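PDB 2YY5: tryptophan--tRNA ligase from Mycoplasma pneumoniae, which probably catalyses the ATP-dependent attachment of tryptophan to tRNA(Trp) as a homodimeric class I aminoacyl-tRNA synthetase. Local coordinates for residues D44-T49 with P136-G141; C79-S84 with L144-D149; Q265-Q270 with L291-V296. The protein carries 1 engineered substitution. All blocks are in the same frame, centred on the assembly; numbering follows the deposited sequence.

Interaction 1. Residues D44-T49 with P136-G141; sequences DLHSIT and PALMAG. With WSA (5'-O-[(L-tryptophylamino)sulfonyl]adenosine), chain J.
L138 and H46 carry this buried contact, in which the short helix 44-47 meets helix 131-144 beside the tryptophanyl part of the bound WSA. The CD1 methyl of L138 sits over one face of the H46 imidazole, 3.8 Å from the ring centroid and 21° off the normal, which makes a CH-pi contact. The same methyl also rests on L45, with L138 CD1 3.8 Å from L45 CB, so one leucine branch spans two successive residues of the short helix. The opposite face of the H46 ring is taken by the ligand: CD1 of the WSA indole lies 3.3 Å from H46 NE2, toward the rim of the ring. At the imidazole edge, in its plane, the backbone N of M139 approaches to 3.7 Å from H46 CE1. H46 NE2 is hydrogen-bonded to D142, a residue predicted to bind tryptophan.

Beyond CB, which still borders H46 CE1, the M139 side chain leads away to the ligand. With CG anti to the backbone N (chi1 -167°) and the chain extended beyond it, the thioether runs along the indole, and M139 CG comes to 3.3 Å from the indole nitrogen N11 of WSA. Y94 of the second subunit packs on L138 and bonds to the carbonyl of L45, bringing the dimer interface up to the back of the pocket.

Across the contact there is apolar and CH-pi packing but no hydrogen bond; the directed bond of H46 runs to D142, one residue past 136-141. That bond, together with L138 and the indole on the two faces, would limit rotation of the imidazole that lines the indole side of the pocket.

Interaction 2. Residues C79-S84 with L144-D149; sequences CLFLQS and LLYQPD
F81 and Y146 make this contact by themselves, side chain to side chain, approaching from opposite directions. The aromatic part is an oblique pair: the ring centroids are 5.5 Å apart and the planes are inclined at 50°. The meeting is between the far ends of the rings, where F81 CZ lies 3.5 Å from Y146 CZ. F81 already points toward 144-149, and its chi1 of 66°, with CG between the backbone N and the carbonyl carbon, brings CZ up to the tyrosine. Further ring contacts extend the cluster, F41 meeting F81 and F39 meeting Y146.

The polar part belongs to Y146. Its hydroxyl is buried against the phenyl ring, with Y146 OH 3.1 Å from F81 CZ, but it is hydrogen-bonded to H89 NE2, a bond that satisfies this buried group.

The pair lies on one side of the parallel sheet of the Rossmann-type catalytic core. Strand 78-82 is bonded through its backbone to strand 37-42, helix 311-340 adds A325 against F81 and T328 against Y146, and L8 of strand 6-11 also touches the tyrosine.

Interaction 3. Residues Q265-Q270 with L291-V296; sequences QSLTNQ and LTEATV
This is a helix-to-helix packing contact in the helical part of the chain, about 24 Å from the centre of the chain to the centre of the contact and away from the active site, where the short helix 265-271 lies against the long helix 284-308. A single leucine supplies most of it. The nearest CA atoms are those of L267 and A294, 7.3 Å apart, a spacing consistent with the small side chain of A294. L267 has its CG anti to the backbone N (chi1 -151°), which carries its CD1 branch across to the second helix, where it rests 3.6 Å from A294 CB and equally close to the backbone N of A294.

E293 covers the outer side of the leucine. Its extended chain comes from the opposite direction, so that OE2 of the carboxylate lies 3.5 Å from L267 CG. This is a van der Waals contact between an acid and an aliphatic branch, at the solvent-facing margin of a patch whose inner part is buried. A further tie comes from N264, just before the first helix, which is hydrogen-bonded through ND2 to the carbonyl oxygen of A294.

L291 and T295 point away from L267; L291 packs on helix 246-259, and T295 on both 246-259 and 220-228. The arrangement belongs to the all-helical domain that, in tryptophanyl- and tyrosyl-tRNA synthetases, follows the Rossmann-fold catalytic domain and is associated with anticodon recognition.

From the N terminus, 44-49 and 79-84 come first and their partners, 136-141 and 144-149, follow in the same order, so interactions 1 and 2 close loops that cross. Interaction 1 ties the later part of helix 131-144 to the short helix 44-47 after strand 37-42, while interaction 2 ties the loop just beyond that long helix to strand 78-82. The two are joined directly: S84 OG is 2.5 Å from D44 OD1, a probable hydrogen bond, and both border the second subunit. Interaction 3 opens after both have closed and closes a short, largely helical excursion of 20 residues. Its centre is about 37 Å from that of interaction 1, on the opposite side of the chain's centre.

Interaction 1. Residues D44-T49 with P136-G141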
loop_
_atom_site.group_PDB
_atom_site.type_symbol
_atom_site.label_atom_id
_atom_site.label_comp_id
_atom_site.label_asym_id
_atom_site.label_seq_id
_atom_site.Cartn_x
_atom_site.Cartn_y
_atom_site.Cartn_z
ATOM N N ASP B 44 -10.757 8.087 -3.791
ATOM C CA ASP B 44 -9.657 8.839 -4.395
ATOM C C ASP B 44 -8.288 8.158 -4.339
ATOM O O ASP B 44 -7.332 8.642 -4.940
ATOM C CB ASP B 44 -9.558 10.232 -3.769
ATOM C CG ASP B 44 -9.377 10.191 -2.259
ATOM O OD1 ASP B 44 -8.898 11.203 -1.708
ATOM O OD2 ASP B 44 -9.721 9.166 -1.621
ATOM N N LEU B 45 -8.187 7.048 -3.616
ATOM C CA LEU B 45 -6.928 6.310 -3.540
ATOM C C LEU B 45 -6.851 5.386 -4.756
ATOM O O LEU B 45 -5.777 4.921 -5.131
ATOM C CB LEU B 45 -6.850 5.504 -2.235
ATOM C CG LEU B 45 -6.768 6.356 -0.958
ATOM C CD1 LEU B 45 -6.726 5.454 0.250
ATOM C CD2 LEU B 45 -5.534 7.250 -0.989
ATOM N N HIS B 46 -8.006 5.142 -5.372
ATOM C CA HIS B 46 -8.109 4.303 -6.562
ATOM C C HIS B 46 -7.898 5.158 -7.799
ATOM O O HIS B 46 -7.449 4.673 -8.834
ATOM C CB HIS B 46 -9.483 3.627 -6.617
ATOM C CG HIS B 46 -9.620 2.484 -5.661
ATOM N ND1 HIS B 46 -9.134 1.224 -5.937
ATOM C CD2 HIS B 46 -10.114 2.428 -4.403
ATOM C CE1 HIS B 46 -9.321 0.444 -4.889
ATOM N NE2 HIS B 46 -9.912 1.147 -3.944
ATOM N N SER B 47 -8.208 6.443 -7.676
ATOM C CA SER B 47 -8.064 7.380 -8.783
ATOM C C SER B 47 -6.606 7.683 -9.112
ATOM O O SER B 47 -6.238 7.797 -10.283
ATOM C CB SER B 47 -8.799 8.681 -8.461
ATOM O OG SER B 47 -10.173 8.429 -8.295
ATOM N N ILE B 48 -5.780 7.812 -8.076
ATOM C CA ILE B 48 -4.367 8.106 -8.276
ATOM C C ILE B 48 -3.529 6.880 -8.650
ATOM O O ILE B 48 -2.308 6.907 -8.520
ATOM C CB ILE B 48 -3.738 8.758 -7.026
ATOM C CG1 ILE B 48 -3.762 7.786 -5.848
ATOM C CG2 ILE B 48 -4.482 10.031 -6.666
ATOM C CD1 ILE B 48 -2.900 8.255 -4.689
ATOM N N THR B 49 -4.170 5.801 -9.093
ATOM C CA THR B 49 -3.411 4.625 -9.497
ATOM C C THR B 49 -2.910 4.831 -10.926
ATOM O O THR B 49 -2.146 4.025 -11.446
ATOM C CB THR B 49 -4.232 3.305 -9.396
ATOM O OG1 THR B 49 -5.482 3.439 -10.079
ATOM C CG2 THR B 49 -4.477 2.946 -7.936
ATOM N N PRO B 136 -6.927 -3.898 -6.682
ATOM C CA PRO B 136 -8.001 -4.783 -6.220
ATOM C C PRO B 136 -7.814 -5.311 -4.790
ATOM O O PRO B 136 -8.737 -5.868 -4.205
ATOM C CB PRO B 136 -8.046 -5.889 -7.286
ATOM C CG PRO B 136 -6.761 -5.745 -8.051
ATOM C CD PRO B 136 -6.473 -4.276 -8.030
ATOM N N ALA B 137 -6.625 -5.130 -4.231
ATOM C CA ALA B 137 -6.359 -5.560 -2.863
ATOM C C ALA B 137 -6.769 -4.406 -1.944
ATOM O O ALA B 137 -7.183 -4.616 -0.795
ATOM C CB ALA B 137 -4.874 -5.889 -2.681
ATOM N N LEU B 138 -6.640 -3.185 -2.461
ATOM C CA LEU B 138 -7.029 -1.993 -1.718
ATOM C C LEU B 138 -8.539 -2.098 -1.542
ATOM O O LEU B 138 -9.077 -1.817 -0.473
ATOM C CB LEU B 138 -6.730 -0.726 -2.520
ATOM C CG LEU B 138 -6.239 0.513 -1.762
ATOM C CD1 LEU B 138 -6.648 1.750 -2.545
ATOM C CD2 LEU B 138 -6.799 0.558 -0.342
ATOM N N MET B 139 -9.214 -2.517 -2.606
ATOM C CA MET B 139 -10.664 -2.657 -2.580
ATOM C C MET B 139 -11.081 -3.640 -1.507
ATOM O O MET B 139 -11.950 -3.346 -0.691
ATOM C CB MET B 139 -11.201 -3.118 -3.941
ATOM C CG MET B 139 -12.708 -2.971 -4.048
ATOM S SD MET B 139 -13.355 -3.070 -5.719
ATOM C CE MET B 139 -14.994 -3.557 -5.376
ATOM N N ALA B 140 -10.453 -4.807 -1.515
ATOM C CA ALA B 140 -10.742 -5.846 -0.537
ATOM C C ALA B 140 -10.658 -5.242 0.860
ATOM O O ALA B 140 -11.510 -5.490 1.713
ATOM C CB ALA B 140 -9.732 -6.982 -0.683
ATOM N N GLY B 141 -9.628 -4.431 1.080
ATOM C CA GLY B 141 -9.451 -3.794 2.371
ATOM C C GLY B 141 -10.526 -2.767 2.662
ATOM O O GLY B 141 -11.024 -2.692 3.788
HETATM C CD2 WSA J . -15.248 0.205 -4.526
HETATM C CE3 WSA J . -16.590 -0.091 -4.733
HETATM C CZ3 WSA J . -17.275 -0.855 -3.796
HETATM C CH2 WSA J . -16.618 -1.320 -2.660
HETATM C CZ2 WSA J . -15.276 -1.023 -2.457
HETATM C CE2 WSA J . -14.591 -0.259 -3.395
HETATM N N11 WSA J . -13.338 0.188 -3.450
HETATM C CD1 WSA J . -13.174 0.910 -4.554
HETATM C CG WSA J . -14.314 0.948 -5.240
HETATM C CB WSA J . -14.548 1.687 -6.556
HETATM C CA WSA J . -14.917 0.723 -7.685
HETATM N NH3 WSA J . -13.863 -0.283 -7.869
HETATM C C WSA J . -15.095 1.523 -8.978
HETATM O O WSA J . -14.114 1.913 -9.603
HETATM N NS WSA J . -16.339 1.770 -9.373
HETATM S S WSA J . -16.365 3.037 -10.400
HETATM O O1S WSA J . -15.824 4.260 -9.722
HETATM O O2S WSA J . -15.517 2.745 -11.603
HETATM O "O5'" WSA J . -17.737 3.223 -10.766
HETATM C "C5'" WSA J . -18.707 3.359 -9.722
HETATM C "C4'" WSA J . -19.833 2.320 -9.763
HETATM O "O4'" WSA J . -20.494 2.369 -11.040
HETATM C "C3'" WSA J . -19.354 0.878 -9.574
HETATM O "O3'" WSA J . -20.301 0.158 -8.779
HETATM C "C2'" WSA J . -19.376 0.350 -11.007
HETATM O "O2'" WSA J . -19.552 -1.070 -10.995
HETATM C "C1'" WSA J . -20.669 1.014 -11.478
HETATM N N9 WSA J . -20.750 0.975 -12.958
HETATM C C8 WSA J . -19.800 1.405 -13.784
HETATM N N7 WSA J . -20.212 1.284 -15.044
HETATM C C5 WSA J . -21.441 0.771 -15.019
HETATM C C4 WSA J . -21.778 0.566 -13.688
HETATM N N3 WSA J . -22.982 0.048 -13.392
HETATM C C2 WSA J . -23.838 -0.261 -14.352
HETATM N N1 WSA J . -23.546 -0.075 -15.627
HETATM C C6 WSA J . -22.363 0.438 -15.996
HETATM N N6 WSA J . -22.077 0.640 -17.282
#

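Interaction 2. Residues C79-S84 with L144-D149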
loop_
_atom_site.group_PDB
_atom_site.type_symbol
_atom_site.label_atom_id
_atom_site.label_comp_id
_atom_site.label_asym_id
_atom_site.label_seq_id
_atom_site.Cartn_x
_atom_site.Cartn_y
_atom_site.Cartn_z
ATOM N N CYS B 79 -23.410 7.442 5.881
ATOM C CA CYS B 79 -22.060 7.925 6.144
ATOM C C CYS B 79 -21.324 8.110 4.824
ATOM O O CYS B 79 -21.065 7.137 4.118
ATOM C CB CYS B 79 -21.289 6.925 7.000
ATOM S SG CYS B 79 -19.558 7.379 7.232
ATOM N N LEU B 80 -20.990 9.353 4.494
ATOM C CA LEU B 80 -20.290 9.657 3.249
ATOM C C LEU B 80 -18.920 10.254 3.568
ATOM O O LEU B 80 -18.830 11.326 4.158
ATOM C CB LEU B 80 -21.122 10.640 2.417
ATOM C CG LEU B 80 -20.501 11.279 1.169
ATOM C CD1 LEU B 80 -20.113 10.215 0.137
ATOM C CD2 LEU B 80 -21.510 12.267 0.579
ATOM N N PHE B 81 -17.854 9.563 3.176
ATOM C CA PHE B 81 -16.511 10.047 3.471
ATOM C C PHE B 81 -15.533 9.992 2.301
ATOM O O PHE B 81 -15.847 9.456 1.245
ATOM C CB PHE B 81 -15.942 9.264 4.655
ATOM C CG PHE B 81 -15.708 7.798 4.375
ATOM C CD1 PHE B 81 -14.416 7.312 4.180
ATOM C CD2 PHE B 81 -16.767 6.892 4.389
ATOM C CE1 PHE B 81 -14.179 5.943 4.019
ATOM C CE2 PHE B 81 -16.540 5.517 4.229
ATOM C CZ PHE B 81 -15.243 5.043 4.047
ATOM N N LEU B 82 -14.344 10.565 2.500
ATOM C CA LEU B 82 -13.306 10.566 1.473
ATOM C C LEU B 82 -12.243 9.565 1.896
ATOM O O LEU B 82 -11.573 9.757 2.910
ATOM C CB LEU B 82 -12.675 11.952 1.328
ATOM C CG LEU B 82 -11.597 12.022 0.240
ATOM C CD1 LEU B 82 -12.283 11.904 -1.105
ATOM C CD2 LEU B 82 -10.805 13.323 0.316
ATOM N N GLN B 83 -12.104 8.499 1.111
ATOM C CA GLN B 83 -11.148 7.428 1.379
ATOM C C GLN B 83 -9.788 7.891 1.921
ATOM O O GLN B 83 -9.301 7.370 2.921
ATOM C CB GLN B 83 -10.952 6.595 0.102
ATOM C CG GLN B 83 -10.014 5.403 0.244
ATOM C CD GLN B 83 -9.886 4.619 -1.048
ATOM O OE1 GLN B 83 -10.042 5.171 -2.133
ATOM N NE2 GLN B 83 -9.583 3.332 -0.938
ATOM N N SER B 84 -9.182 8.871 1.269
ATOM C CA SER B 84 -7.883 9.363 1.704
ATOM C C SER B 84 -7.881 10.019 3.089
ATOM O O SER B 84 -6.810 10.219 3.667
ATOM C CB SER B 84 -7.320 10.351 0.666
ATOM O OG SER B 84 -8.069 11.560 0.613
ATOM N N LEU B 144 -13.545 -4.944 3.822
ATOM C CA LEU B 144 -13.322 -5.551 5.127
ATOM C C LEU B 144 -13.132 -4.623 6.324
ATOM O O LEU B 144 -13.283 -5.050 7.469
ATOM C CB LEU B 144 -12.151 -6.532 5.032
ATOM C CG LEU B 144 -12.456 -7.941 4.499
ATOM C CD1 LEU B 144 -13.940 -8.103 4.230
ATOM C CD2 LEU B 144 -11.658 -8.197 3.246
ATOM N N LEU B 145 -12.801 -3.362 6.074
ATOM C CA LEU B 145 -12.609 -2.411 7.166
ATOM C C LEU B 145 -13.929 -2.134 7.882
ATOM O O LEU B 145 -13.950 -1.821 9.071
ATOM C CB LEU B 145 -12.062 -1.087 6.632
ATOM C CG LEU B 145 -10.643 -0.670 7.008
ATOM C CD1 LEU B 145 -10.339 0.688 6.363
ATOM C CD2 LEU B 145 -10.508 -0.608 8.527
ATOM N N TYR B 146 -15.028 -2.243 7.146
ATOM C CA TYR B 146 -16.344 -1.981 7.705
ATOM C C TYR B 146 -17.174 -3.248 7.916
ATOM O O TYR B 146 -18.326 -3.170 8.352
ATOM C CB TYR B 146 -17.082 -0.982 6.805
ATOM C CG TYR B 146 -16.312 0.303 6.644
ATOM C CD1 TYR B 146 -16.370 1.302 7.619
ATOM C CD2 TYR B 146 -15.419 0.469 5.583
ATOM C CE1 TYR B 146 -15.544 2.430 7.550
ATOM C CE2 TYR B 146 -14.588 1.591 5.503
ATOM C CZ TYR B 146 -14.652 2.565 6.492
ATOM O OH TYR B 146 -13.800 3.645 6.445
ATOM N N GLN B 147 -16.584 -4.406 7.612
ATOM C CA GLN B 147 -17.257 -5.690 7.794
ATOM C C GLN B 147 -18.722 -5.635 7.387
ATOM O O GLN B 147 -19.585 -6.079 8.131
ATOM C CB GLN B 147 -17.184 -6.101 9.262
ATOM C CG GLN B 147 -15.811 -6.515 9.752
ATOM C CD GLN B 147 -15.298 -7.744 9.042
ATOM O OE1 GLN B 147 -14.351 -7.672 8.253
ATOM N NE2 GLN B 147 -15.928 -8.884 9.306
ATOM N N PRO B 148 -19.022 -5.111 6.191
ATOM C CA PRO B 148 -20.406 -5.005 5.725
ATOM C C PRO B 148 -21.041 -6.328 5.334
ATOM O O PRO B 148 -20.337 -7.294 5.036
ATOM C CB PRO B 148 -20.275 -4.083 4.532
ATOM C CG PRO B 148 -19.017 -4.621 3.903
ATOM C CD PRO B 148 -18.090 -4.739 5.111
ATOM N N ASP B 149 -22.374 -6.359 5.328
ATOM C CA ASP B 149 -23.120 -7.549 4.934
ATOM C C ASP B 149 -23.149 -7.615 3.410
ATOM O O ASP B 149 -22.937 -8.679 2.811
ATOM C CB ASP B 149 -24.547 -7.486 5.464
ATOM C CG ASP B 149 -24.621 -7.688 6.961
ATOM O OD1 ASP B 149 -25.400 -6.962 7.611
ATOM O OD2 ASP B 149 -23.917 -8.575 7.486
#

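Interaction 3. Residues Q265-Q270 with L291-V296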
loop_
_atom_site.group_PDB
_atom_site.type_symbol
_atom_site.label_atom_id
_atom_site.label_comp_id
_atom_site.label_asym_id
_atom_site.label_seq_id
_atom_site.Cartn_x
_atom_site.Cartn_y
_atom_site.Cartn_z
ATOM N N GLN B 265 -42.754 11.324 -13.662
ATOM C CA GLN B 265 -44.000 10.739 -13.171
ATOM C C GLN B 265 -45.035 10.755 -14.295
ATOM O O GLN B 265 -45.712 9.760 -14.552
ATOM C CB GLN B 265 -44.540 11.554 -11.996
ATOM C CG GLN B 265 -45.796 10.992 -11.385
ATOM C CD GLN B 265 -45.554 9.647 -10.744
ATOM O OE1 GLN B 265 -44.704 9.515 -9.864
ATOM N NE2 GLN B 265 -46.298 8.637 -11.178
ATOM N N SER B 266 -45.148 11.903 -14.956
ATOM C CA SER B 266 -46.092 12.082 -16.046
ATOM C C SER B 266 -45.704 11.208 -17.212
ATOM O O SER B 266 -46.561 10.657 -17.898
ATOM C CB SER B 266 -46.105 13.538 -16.505
ATOM O OG SER B 266 -46.378 14.406 -15.421
ATOM N N LEU B 267 -44.402 11.087 -17.439
ATOM C CA LEU B 267 -43.916 10.281 -18.541
ATOM C C LEU B 267 -44.293 8.815 -18.312
ATOM O O LEU B 267 -44.845 8.172 -19.203
ATOM C CB LEU B 267 -42.398 10.427 -18.678
ATOM C CG LEU B 267 -41.785 10.250 -20.071
ATOM C CD1 LEU B 267 -40.277 10.115 -19.948
ATOM C CD2 LEU B 267 -42.353 9.024 -20.747
ATOM N N THR B 268 -44.020 8.287 -17.121
ATOM C CA THR B 268 -44.345 6.891 -16.848
ATOM C C THR B 268 -45.858 6.645 -16.842
ATOM O O THR B 268 -46.324 5.568 -17.221
ATOM C CB THR B 268 -43.710 6.400 -15.515
ATOM O OG1 THR B 268 -43.990 5.004 -15.343
ATOM C CG2 THR B 268 -44.249 7.180 -14.324
ATOM N N ASN B 269 -46.628 7.642 -16.423
ATOM C CA ASN B 269 -48.079 7.504 -16.412
ATOM C C ASN B 269 -48.561 7.425 -17.857
ATOM O O ASN B 269 -49.345 6.550 -18.220
ATOM C CB ASN B 269 -48.719 8.697 -15.707
ATOM C CG ASN B 269 -48.634 8.592 -14.201
ATOM O OD1 ASN B 269 -47.682 8.032 -13.660
ATOM N ND2 ASN B 269 -49.628 9.140 -13.512
ATOM N N GLN B 270 -48.073 8.344 -18.678
ATOM C CA GLN B 270 -48.422 8.397 -20.087
ATOM C C GLN B 270 -48.038 7.101 -20.807
ATOM O O GLN B 270 -48.642 6.741 -21.818
ATOM C CB GLN B 270 -47.716 9.602 -20.727
ATOM C CG GLN B 270 -47.365 9.464 -22.206
ATOM C CD GLN B 270 -46.489 10.607 -22.708
ATOM O OE1 GLN B 270 -45.989 10.579 -23.837
ATOM N NE2 GLN B 270 -46.304 11.622 -21.867
ATOM N N LEU B 291 -36.846 8.206 -24.208
ATOM C CA LEU B 291 -35.623 8.009 -23.443
ATOM C C LEU B 291 -34.948 9.355 -23.229
ATOM O O LEU B 291 -34.428 9.631 -22.148
ATOM C CB LEU B 291 -34.671 7.072 -24.186
ATOM C CG LEU B 291 -33.325 6.809 -23.505
ATOM C CD1 LEU B 291 -33.562 6.205 -22.122
ATOM C CD2 LEU B 291 -32.476 5.878 -24.374
ATOM N N THR B 292 -34.973 10.192 -24.263
ATOM C CA THR B 292 -34.366 11.513 -24.187
ATOM C C THR B 292 -35.068 12.416 -23.176
ATOM O O THR B 292 -34.425 13.248 -22.544
ATOM C CB THR B 292 -34.362 12.216 -25.564
ATOM O OG1 THR B 292 -33.473 11.524 -26.451
ATOM C CG2 THR B 292 -33.903 13.656 -25.427
ATOM N N GLU B 293 -36.375 12.253 -23.017
ATOM C CA GLU B 293 -37.123 13.076 -22.069
ATOM C C GLU B 293 -36.848 12.631 -20.633
ATOM O O GLU B 293 -36.543 13.454 -19.776
ATOM C CB GLU B 293 -38.626 13.001 -22.358
ATOM C CG GLU B 293 -39.470 14.000 -21.574
ATOM C CD GLU B 293 -40.963 13.805 -21.814
ATOM O OE1 GLU B 293 -41.369 13.745 -22.995
ATOM O OE2 GLU B 293 -41.729 13.715 -20.830
ATOM N N ALA B 294 -36.954 11.330 -20.374
ATOM C CA ALA B 294 -36.698 10.802 -19.042
ATOM C C ALA B 294 -35.272 11.159 -18.632
ATOM O O ALA B 294 -35.011 11.549 -17.491
ATOM C CB ALA B 294 -36.882 9.301 -19.033
ATOM N N THR B 295 -34.351 11.039 -19.578
ATOM C CA THR B 295 -32.957 11.346 -19.308
ATOM C C THR B 295 -32.722 12.823 -19.025
ATOM O O THR B 295 -32.128 13.167 -18.001
ATOM C CB THR B 295 -32.069 10.912 -20.471
ATOM O OG1 THR B 295 -32.255 9.509 -20.709
ATOM C CG2 THR B 295 -30.611 11.184 -20.150
ATOM N N VAL B 296 -33.178 13.696 -19.922
ATOM C CA VAL B 296 -32.999 15.132 -19.729
ATOM C C VAL B 296 -33.605 15.531 -18.388
ATOM O O VAL B 296 -32.961 16.199 -17.586
ATOM C CB VAL B 296 -33.668 15.966 -20.862
ATOM C CG1 VAL B 296 -33.627 17.454 -20.513
ATOM C CG2 VAL B 296 -32.940 15.736 -22.191
#